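Local coordinates for protein pyroglutamyl-peptidase I (Fervidobacterium islandicum, PDB 6LTQ) that removes pyroglutamyl residues from the N-terminus of peptides, probably as a thermostable cysteine peptidase of a keratin-degrading bacterium, at residues L164-S167 with N168-T172; V210-I213 with L214-K218; P56-Y59 with Q60-T63; G85-A88 with G89-E93. All coordinates share one frame; numbering follows the deposited sequence.

Interaction 1: residues L164-S167 with N168-T172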
loop_
_atom_site.group_PDB
_atom_site.type_symbol
_atom_site.label_atom_id
_atom_site.label_comp_id
_atom_site.label_asym_id
_atom_site.label_seq_id
_atom_site.Cartn_x
_atom_site.Cartn_y
_atom_site.Cartn_z
ATOM N N LEU D 164 -12.031 -9.443 26.889
ATOM C CA LEU D 164 -11.495 -10.798 26.924
ATOM C C LEU D 164 -10.881 -11.112 28.289
ATOM O O LEU D 164 -10.962 -12.255 28.751
ATOM C CB LEU D 164 -10.475 -11.002 25.788
ATOM C CG LEU D 164 -11.068 -11.173 24.367
ATOM C CD1 LEU D 164 -9.949 -11.129 23.274
ATOM C CD2 LEU D 164 -11.828 -12.453 24.221
ATOM N N HIS D 165 -10.270 -10.121 28.943
ATOM C CA HIS D 165 -9.739 -10.340 30.288
ATOM C C HIS D 165 -10.859 -10.546 31.304
ATOM O O HIS D 165 -10.812 -11.484 32.109
ATOM C CB HIS D 165 -8.864 -9.173 30.717
ATOM C CG HIS D 165 -8.300 -9.334 32.094
ATOM N ND1 HIS D 165 -7.550 -10.430 32.466
ATOM C CD2 HIS D 165 -8.386 -8.545 33.193
ATOM C CE1 HIS D 165 -7.189 -10.305 33.731
ATOM N NE2 HIS D 165 -7.685 -9.170 34.197
ATOM N N ARG D 166 -11.866 -9.662 31.295
ATOM C CA ARG D 166 -13.017 -9.838 32.177
ATOM C C ARG D 166 -13.672 -11.190 31.939
ATOM O O ARG D 166 -14.119 -11.851 32.886
ATOM C CB ARG D 166 -14.027 -8.713 31.959
ATOM C CG ARG D 166 -15.085 -8.603 33.072
ATOM C CD ARG D 166 -16.211 -7.661 32.666
ATOM N NE ARG D 166 -16.957 -7.124 33.807
ATOM C CZ ARG D 166 -17.913 -7.787 34.457
ATOM N NH1 ARG D 166 -18.541 -7.206 35.477
ATOM N NH2 ARG D 166 -18.240 -9.027 34.093
ATOM N N SER D 167 -13.721 -11.621 30.675
ATOM C CA SER D 167 -14.255 -12.937 30.348
ATOM C C SER D 167 -13.412 -14.044 30.968
ATOM O O SER D 167 -13.954 -15.044 31.462
ATOM C CB SER D 167 -14.299 -13.129 28.833
ATOM O OG SER D 167 -14.674 -14.458 28.508
ATOM N N ASN D 168 -12.083 -13.882 30.975
ATOM C CA ASN D 168 -11.251 -14.960 31.500
ATOM C C ASN D 168 -11.409 -15.083 33.014
ATOM O O ASN D 168 -11.432 -16.194 33.555
ATOM C CB ASN D 168 -9.784 -14.743 31.120
ATOM C CG ASN D 168 -8.869 -15.854 31.654
ATOM O OD1 ASN D 168 -7.900 -15.584 32.357
ATOM N ND2 ASN D 168 -9.167 -17.101 31.298
ATOM N N VAL D 169 -11.492 -13.957 33.717
ATOM C CA VAL D 169 -11.498 -14.012 35.170
ATOM C C VAL D 169 -12.906 -14.173 35.745
ATOM O O VAL D 169 -13.068 -14.812 36.788
ATOM C CB VAL D 169 -10.786 -12.781 35.746
ATOM C CG1 VAL D 169 -9.351 -12.777 35.276
ATOM C CG2 VAL D 169 -11.473 -11.507 35.320
ATOM N N THR D 170 -13.940 -13.629 35.093
ATOM C CA THR D 170 -15.287 -13.717 35.644
ATOM C C THR D 170 -16.220 -14.642 34.886
ATOM O O THR D 170 -17.246 -15.041 35.440
ATOM C CB THR D 170 -15.953 -12.332 35.714
ATOM O OG1 THR D 170 -16.447 -11.958 34.420
ATOM C CG2 THR D 170 -14.981 -11.288 36.205
ATOM N N GLY D 171 -15.909 -14.997 33.651
ATOM C CA GLY D 171 -16.859 -15.749 32.863
ATOM C C GLY D 171 -17.877 -14.887 32.154
ATOM O O GLY D 171 -18.716 -15.413 31.427
ATOM N N THR D 172 -17.834 -13.577 32.354
ATOM C CA THR D 172 -18.755 -12.657 31.692
ATOM C C THR D 172 -17.961 -11.562 31.053
ATOM O O THR D 172 -17.167 -10.859 31.740
ATOM C CB THR D 172 -19.794 -12.091 32.677
ATOM O OG1 THR D 172 -20.728 -13.121 33.015
ATOM C CG2 THR D 172 -20.563 -10.946 32.035
#
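The carbonyl oxygen of R166 takes two bonds from T170. T170 N reaches R166 O at 2.8 Å, the ordinary helical bond, and T170 OG1 donates to the same R166 O, also at 2.8 Å, from the opposite face of the carbonyl plane. With chi1 at 79° the threonine hydroxyl leans back over the preceding turn, and its oxygen also accepts from T172 N at 3.0 Å, an ST turn. Here helix 158-170 ends: G171, with positive phi, turns the chain away while G171 N still bonds S167 O at 2.9 Å.

The extended R166 side chain runs past this end and closes it from outside. R166 NH2 meets T172 O at 3.2 Å with a nearly straight N-H (164°); the oxygen lies in the guanidinium plane, though the nitrogen stands well above the plane of the T172 carbonyl, and R166 CG and CD pass alongside the oxygen. From its other edge, R166 NE makes a salt bridge to E67 of helix 59-72. Outermost, V169 CG1 lies 3.6 Å from H165 CE1, obliquely to a ring whose ND1 bonds Y125 OH. One arginine thus satisfies a carbonyl just beyond the helix and ties that helix end to a neighbouring helix.

Interaction 2: residues V210-I213 with L214-K218; sequences VRLI and LENLK
L212 O is held by both nitrogens of N216. The amide N216 ND2 donates to L212 O at 2.8 Å along an almost straight line (172°), in the carbonyl plane and on a lone pair, while N216 N adds a weak bond to the same oxygen. The side chain folds back over the last turn with chi1 at -68°, and the oxygen lies almost in its amide plane, a bond that steadies the rotation of the amide. N216 N also donates to I213 O, at 3.2 Å and from well above that carbonyl's plane.

This is the C-terminal end of helix 203-215. N216 is the first residue to leave helical angles, and a short 3-10 turn follows, in which K218 NZ curls back to E215 O at 2.7 Å.

On the outer side the R211 and E215 side chains run alongside each other in the same direction, their guanidinium and carboxylate planes 68° apart. R211 CD rests 3.5 Å from E215 OE2, but R211 NE and E215 OE2 are 4.9 Å apart, so the opposite charges are near without meeting. Were E215 an alanine, the R211 charge would probably lose this nearby negative group and its CD the carboxylate lying against it.

The buried side is apolar. V210 CG1 faces L214 CD1 at 4.2 Å, and I213 CG2 faces L217 CD1 at 4.3 Å. These four residues rest on the sheet: V210 reaches L19 and L81, L214 and L217 both touch V17, and I213 packs on L79.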
loop_
_atom_site.group_PDB
_atom_site.type_symbol
_atom_site.label_atom_id
_atom_site.label_comp_id
_atom_site.label_asym_id
_atom_site.label_seq_id
_atom_site.Cartn_x
_atom_site.Cartn_y
_atom_site.Cartn_z
ATOM N N VAL D 210 -22.293 -6.961 9.546
ATOM C CA VAL D 210 -22.530 -7.139 10.973
ATOM C C VAL D 210 -23.840 -7.886 11.198
ATOM O O VAL D 210 -23.939 -8.738 12.093
ATOM C CB VAL D 210 -22.500 -5.780 11.688
ATOM C CG1 VAL D 210 -22.886 -5.940 13.162
ATOM C CG2 VAL D 210 -21.084 -5.166 11.566
ATOM N N ARG D 211 -24.854 -7.597 10.374
ATOM C CA ARG D 211 -26.123 -8.328 10.435
ATOM C C ARG D 211 -25.901 -9.817 10.241
ATOM O O ARG D 211 -26.405 -10.641 11.014
ATOM C CB ARG D 211 -27.081 -7.712 9.405
ATOM C CG ARG D 211 -28.530 -8.224 9.341
ATOM C CD ARG D 211 -29.088 -8.407 7.973
ATOM N NE ARG D 211 -29.053 -7.143 7.229
ATOM C CZ ARG D 211 -29.541 -6.879 6.010
ATOM N NH1 ARG D 211 -30.359 -7.701 5.372
ATOM N NH2 ARG D 211 -29.351 -5.626 5.503
ATOM N N LEU D 212 -25.061 -10.174 9.273
ATOM C CA LEU D 212 -24.791 -11.580 9.008
ATOM C C LEU D 212 -24.060 -12.252 10.162
ATOM O O LEU D 212 -24.247 -13.453 10.403
ATOM C CB LEU D 212 -23.986 -11.740 7.715
ATOM C CG LEU D 212 -24.769 -11.589 6.407
ATOM C CD1 LEU D 212 -23.822 -11.298 5.224
ATOM C CD2 LEU D 212 -25.610 -12.845 6.149
ATOM N N ILE D 213 -23.161 -11.529 10.834
ATOM C CA ILE D 213 -22.490 -12.114 11.992
ATOM C C ILE D 213 -23.515 -12.419 13.081
ATOM O O ILE D 213 -23.532 -13.511 13.664
ATOM C CB ILE D 213 -21.379 -11.188 12.512
ATOM C CG1 ILE D 213 -20.249 -11.017 11.474
ATOM C CG2 ILE D 213 -20.811 -11.743 13.829
ATOM C CD1 ILE D 213 -19.271 -9.918 11.853
ATOM N N LEU D 214 -24.392 -11.451 13.358
ATOM C CA LEU D 214 -25.414 -11.631 14.386
ATOM C C LEU D 214 -26.369 -12.758 14.026
ATOM O O LEU D 214 -26.742 -13.561 14.890
ATOM C CB LEU D 214 -26.184 -10.330 14.585
ATOM C CG LEU D 214 -25.402 -9.184 15.222
ATOM C CD1 LEU D 214 -26.160 -7.865 15.064
ATOM C CD2 LEU D 214 -25.054 -9.475 16.699
ATOM N N GLU D 215 -26.758 -12.855 12.749
ATOM C CA GLU D 215 -27.701 -13.892 12.341
ATOM C C GLU D 215 -27.111 -15.291 12.430
ATOM O O GLU D 215 -27.872 -16.256 12.535
ATOM C CB GLU D 215 -28.178 -13.670 10.903
ATOM C CG GLU D 215 -29.230 -12.603 10.726
ATOM C CD GLU D 215 -29.573 -12.371 9.261
ATOM O OE1 GLU D 215 -28.976 -13.047 8.398
ATOM O OE2 GLU D 215 -30.385 -11.471 8.969
ATOM N N ASN D 216 -25.785 -15.438 12.377
ATOM C CA ASN D 216 -25.181 -16.764 12.294
ATOM C C ASN D 216 -24.323 -17.102 13.513
ATOM O O ASN D 216 -23.493 -18.014 13.448
ATOM C CB ASN D 216 -24.368 -16.877 11.002
ATOM C CG ASN D 216 -25.250 -16.871 9.775
ATOM O OD1 ASN D 216 -25.772 -17.911 9.378
ATOM N ND2 ASN D 216 -25.440 -15.690 9.173
ATOM N N LEU D 217 -24.556 -16.410 14.631
ATOM C CA LEU D 217 -23.663 -16.467 15.782
ATOM C C LEU D 217 -23.482 -17.888 16.296
ATOM O O LEU D 217 -22.408 -18.241 16.793
ATOM C CB LEU D 217 -24.212 -15.569 16.888
ATOM C CG LEU D 217 -23.237 -14.810 17.783
ATOM C CD1 LEU D 217 -21.978 -14.418 17.025
ATOM C CD2 LEU D 217 -23.927 -13.580 18.321
ATOM N N LYS D 218 -24.528 -18.715 16.206
ATOM C CA LYS D 218 -24.455 -20.081 16.725
ATOM C C LYS D 218 -23.292 -20.848 16.130
ATOM O O LYS D 218 -22.626 -21.604 16.850
ATOM C CB LYS D 218 -25.734 -20.879 16.443
ATOM C CG LYS D 218 -27.039 -20.400 17.079
ATOM C CD LYS D 218 -27.418 -19.068 16.512
ATOM C CE LYS D 218 -27.533 -19.158 14.994
ATOM N NZ LYS D 218 -28.412 -18.122 14.419
#

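Interaction 3: residues P56-Y59 with Q60-T63; sequences PVSY and QKST
S58 is the N-cap of helix 59-72, and its hydroxyl oxygen takes up the N-H of K61. K61 N reaches S58 OG at 2.9 Å, with the hydrogen pointing nearly straight at it (166°). With chi1 at 155° S58 OG swings away from its own N and over the first turn. A water extends the cap by one residue: it donates to S58 OG at 3.1 Å and accepts from Q60 N at 2.7 Å. D108 stands behind the arrangement, hydrogen-bonded to S58 OG and in a salt bridge with K61 NZ, so one carboxylate braces both the cap and the lysine leading away from it.

The chain arrives here from strand 48-55 through P56 and an inverse gamma turn centred on V57, and starts the helix within a few residues. S58 O is the carbonyl that opens the helical bonding. S62 N donates to it at 3.0 Å, and S62 OG, at 2.9 Å, comes to the same S58 O from the other face of its plane. A chi1 of 66° turns the S62 hydroxyl back toward that turn.

P56 closes the side of the helix start. Its CG touches K61 CB at 3.8 Å, the proline and lysine side chains crossing at about a right angle, and P56 O lies against S62 CB. Farther along, T63 OG1 bonds a bound glycerol, probably from the crystallisation liquor, and S62 and Y59 pack on I155.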
loop_
_atom_site.group_PDB
_atom_site.type_symbol
_atom_site.label_atom_id
_atom_site.label_comp_id
_atom_site.label_asym_id
_atom_site.label_seq_id
_atom_site.Cartn_x
_atom_site.Cartn_y
_atom_site.Cartn_z
ATOM N N PRO D 56 -17.362 6.108 24.535
ATOM C CA PRO D 56 -16.513 7.256 24.238
ATOM C C PRO D 56 -15.122 6.796 23.828
ATOM O O PRO D 56 -14.598 5.796 24.317
ATOM C CB PRO D 56 -16.457 8.006 25.573
ATOM C CG PRO D 56 -16.616 6.921 26.586
ATOM C CD PRO D 56 -17.552 5.914 25.989
ATOM N N VAL D 57 -14.510 7.580 22.958
ATOM C CA VAL D 57 -13.127 7.333 22.585
ATOM C C VAL D 57 -12.264 8.013 23.642
ATOM O O VAL D 57 -11.755 9.124 23.447
ATOM C CB VAL D 57 -12.836 7.827 21.162
ATOM C CG1 VAL D 57 -11.376 7.538 20.787
ATOM C CG2 VAL D 57 -13.817 7.154 20.175
ATOM N N SER D 58 -12.103 7.335 24.773
ATOM C CA SER D 58 -11.437 7.897 25.943
ATOM C C SER D 58 -10.749 6.767 26.689
ATOM O O SER D 58 -11.391 5.772 27.027
ATOM C CB SER D 58 -12.446 8.605 26.870
ATOM O OG SER D 58 -11.993 8.653 28.215
ATOM N N TYR D 59 -9.452 6.927 26.963
ATOM C CA TYR D 59 -8.745 5.852 27.646
ATOM C C TYR D 59 -9.428 5.512 28.958
ATOM O O TYR D 59 -9.709 4.340 29.243
ATOM C CB TYR D 59 -7.294 6.255 27.898
ATOM C CG TYR D 59 -6.400 6.190 26.690
ATOM C CD1 TYR D 59 -6.092 4.964 26.085
ATOM C CD2 TYR D 59 -5.813 7.338 26.183
ATOM C CE1 TYR D 59 -5.241 4.909 24.986
ATOM C CE2 TYR D 59 -4.965 7.290 25.097
ATOM C CZ TYR D 59 -4.679 6.078 24.503
ATOM O OH TYR D 59 -3.831 6.082 23.417
ATOM N N GLN D 60 -9.807 6.530 29.725
ATOM C CA GLN D 60 -10.391 6.245 31.024
ATOM C C GLN D 60 -11.859 5.862 30.945
ATOM O O GLN D 60 -12.234 4.807 31.472
ATOM C CB GLN D 60 -10.181 7.451 31.947
ATOM C CG GLN D 60 -10.643 7.285 33.388
ATOM C CD GLN D 60 -11.710 8.295 33.770
ATOM O OE1 GLN D 60 -11.850 9.340 33.129
ATOM N NE2 GLN D 60 -12.465 7.993 34.820
ATOM N N LYS D 61 -12.679 6.626 30.229
ATOM C CA LYS D 61 -14.116 6.402 30.329
ATOM C C LYS D 61 -14.608 5.238 29.473
ATOM O O LYS D 61 -15.631 4.631 29.820
ATOM C CB LYS D 61 -14.885 7.665 29.935
ATOM C CG LYS D 61 -14.581 8.887 30.796
ATOM C CD LYS D 61 -15.473 10.067 30.433
ATOM C CE LYS D 61 -14.967 11.355 31.071
ATOM N NZ LYS D 61 -13.813 11.956 30.328
ATOM N N SER D 62 -13.892 4.874 28.397
ATOM C CA SER D 62 -14.366 3.788 27.540
ATOM C C SER D 62 -14.655 2.532 28.348
ATOM O O SER D 62 -15.708 1.904 28.182
ATOM C CB SER D 62 -13.360 3.507 26.420
ATOM O OG SER D 62 -12.138 2.995 26.936
ATOM N N THR D 63 -13.695 2.089 29.164
ATOM C CA THR D 63 -13.929 0.865 29.916
ATOM C C THR D 63 -14.774 1.100 31.167
ATOM O O THR D 63 -15.355 0.143 31.679
ATOM C CB THR D 63 -12.611 0.188 30.322
ATOM O OG1 THR D 63 -11.749 1.138 30.969
ATOM C CG2 THR D 63 -11.901 -0.404 29.086
HETATM O O HOH W 1 -9.117 9.059 29.199
#

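Interaction 4: residues G85-A88 with G89-E93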
loop_
_atom_site.group_PDB
_atom_site.type_symbol
_atom_site.label_atom_id
_atom_site.label_comp_id
_atom_site.label_asym_id
_atom_site.label_seq_id
_atom_site.Cartn_x
_atom_site.Cartn_y
_atom_site.Cartn_z
ATOM N N GLY D 85 -9.755 3.234 9.843
ATOM C CA GLY D 85 -9.547 4.041 8.653
ATOM C C GLY D 85 -8.352 3.561 7.853
ATOM O O GLY D 85 -7.250 3.420 8.395
ATOM N N GLY D 86 -8.555 3.315 6.566
ATOM C CA GLY D 86 -7.527 2.746 5.725
ATOM C C GLY D 86 -7.707 1.268 5.436
ATOM O O GLY D 86 -7.086 0.757 4.490
ATOM N N SER D 87 -8.500 0.557 6.234
ATOM C CA SER D 87 -8.772 -0.847 5.946
ATOM C C SER D 87 -9.821 -0.978 4.842
ATOM O O SER D 87 -10.756 -0.179 4.743
ATOM C CB SER D 87 -9.221 -1.575 7.212
ATOM O OG SER D 87 -8.117 -1.691 8.104
ATOM N N ALA D 88 -9.678 -2.013 4.022
ATOM C CA ALA D 88 -10.487 -2.132 2.817
ATOM C C ALA D 88 -11.640 -3.109 2.963
ATOM O O ALA D 88 -12.536 -3.110 2.112
ATOM C CB ALA D 88 -9.621 -2.587 1.636
ATOM N N GLY D 89 -11.623 -3.954 3.992
ATOM C CA GLY D 89 -12.650 -4.969 4.164
ATOM C C GLY D 89 -13.047 -5.121 5.624
ATOM O O GLY D 89 -12.547 -4.420 6.497
ATOM N N ILE D 90 -13.968 -6.055 5.871
ATOM C CA ILE D 90 -14.349 -6.344 7.250
ATOM C C ILE D 90 -13.149 -6.992 7.947
ATOM O O ILE D 90 -12.689 -8.060 7.552
ATOM C CB ILE D 90 -15.590 -7.248 7.298
ATOM C CG1 ILE D 90 -16.773 -6.603 6.533
ATOM C CG2 ILE D 90 -15.951 -7.559 8.728
ATOM C CD1 ILE D 90 -17.214 -5.223 7.037
ATOM N N ARG D 91 -12.628 -6.316 8.964
ATOM C CA ARG D 91 -11.353 -6.689 9.570
ATOM C C ARG D 91 -11.616 -7.333 10.934
ATOM O O ARG D 91 -11.819 -6.642 11.943
ATOM C CB ARG D 91 -10.451 -5.467 9.663
ATOM C CG ARG D 91 -9.122 -5.706 10.331
ATOM C CD ARG D 91 -8.222 -4.498 10.146
ATOM N NE ARG D 91 -7.307 -4.316 11.266
ATOM C CZ ARG D 91 -6.337 -3.408 11.286
ATOM N NH1 ARG D 91 -5.558 -3.297 12.358
ATOM N NH2 ARG D 91 -6.137 -2.618 10.225
ATOM N N LEU D 92 -11.608 -8.656 10.951
ATOM C CA LEU D 92 -11.903 -9.423 12.152
ATOM C C LEU D 92 -10.636 -9.555 12.988
ATOM O O LEU D 92 -9.634 -10.123 12.531
ATOM C CB LEU D 92 -12.449 -10.798 11.766
ATOM C CG LEU D 92 -13.578 -10.659 10.746
ATOM C CD1 LEU D 92 -13.769 -11.945 10.005
ATOM C CD2 LEU D 92 -14.899 -10.245 11.433
ATOM N N GLU D 93 -10.682 -9.038 14.211
ATOM C CA GLU D 93 -9.498 -8.957 15.061
ATOM C C GLU D 93 -9.400 -10.177 15.969
ATOM O O GLU D 93 -10.311 -10.459 16.757
ATOM C CB GLU D 93 -9.533 -7.671 15.884
ATOM C CG GLU D 93 -9.508 -6.408 15.032
ATOM C CD GLU D 93 -8.164 -6.154 14.342
ATOM O OE1 GLU D 93 -7.211 -6.957 14.514
ATOM O OE2 GLU D 93 -8.051 -5.109 13.659
#
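S87 OG and R91 NH2 make the close side of this turn: the nitrogen donates to the hydroxyl oxygen at 3.0 Å, the N-H bent to 145°, and S87 OG lies 20° out of the guanidinium plane. R91 CD comes alongside the same S87 OG at 3.5 Å. The arginine sets off with CG anti to its N (chi1 177°) and bends at chi3, which presents the NE and NH1 edge to E93. There R91 NE forms a salt bridge with E93 OE2 at 2.6 Å, on the syn side of the carboxylate, while R91 NH1 adds a weak bond to the same E93 OE2 and donates to T150 O.

Residues 90-93 belong to strand 90-97, which pairs with strands 145-148 and 175-181. E93 OE2 also bonds H180 ND1, an acid–histidine pair consistent with the Cys-His-Glu triad of pyroglutamyl peptidases; C156, oxidised to the sulfonic acid here, is probably its cysteine. With a leucine in place of R91, S87 OG would be left without this donor, and the E93 carboxylate would probably keep S148 and H180 but lose its charged mate.

The loop side is loose: G85 and G86 are exposed and reach nothing of residues 89-93. A88, by contrast, is buried against P199 and, in a second subunit, K197.

In the fold
From the N terminus the four contacts follow one another in series; none nests in or crosses another, and each closes only a local turn. Interaction 3 turns strand 48-55 into helix 59-72. Interaction 4 links the loop after strand 77-83 to strand 90-97 in the sheet. Interaction 1 ends helix 158-170 ahead of strand 175-181, and interaction 2 ends helix 203-215 near the C terminus. The helices of interactions 1 and 3 touch each other in one layer, whereas interaction 2 lies with helix 32-40 across the sheet, its centre about 27 Å from that of interaction 3. Together they sample all three layers of an alpha/beta/alpha sandwich.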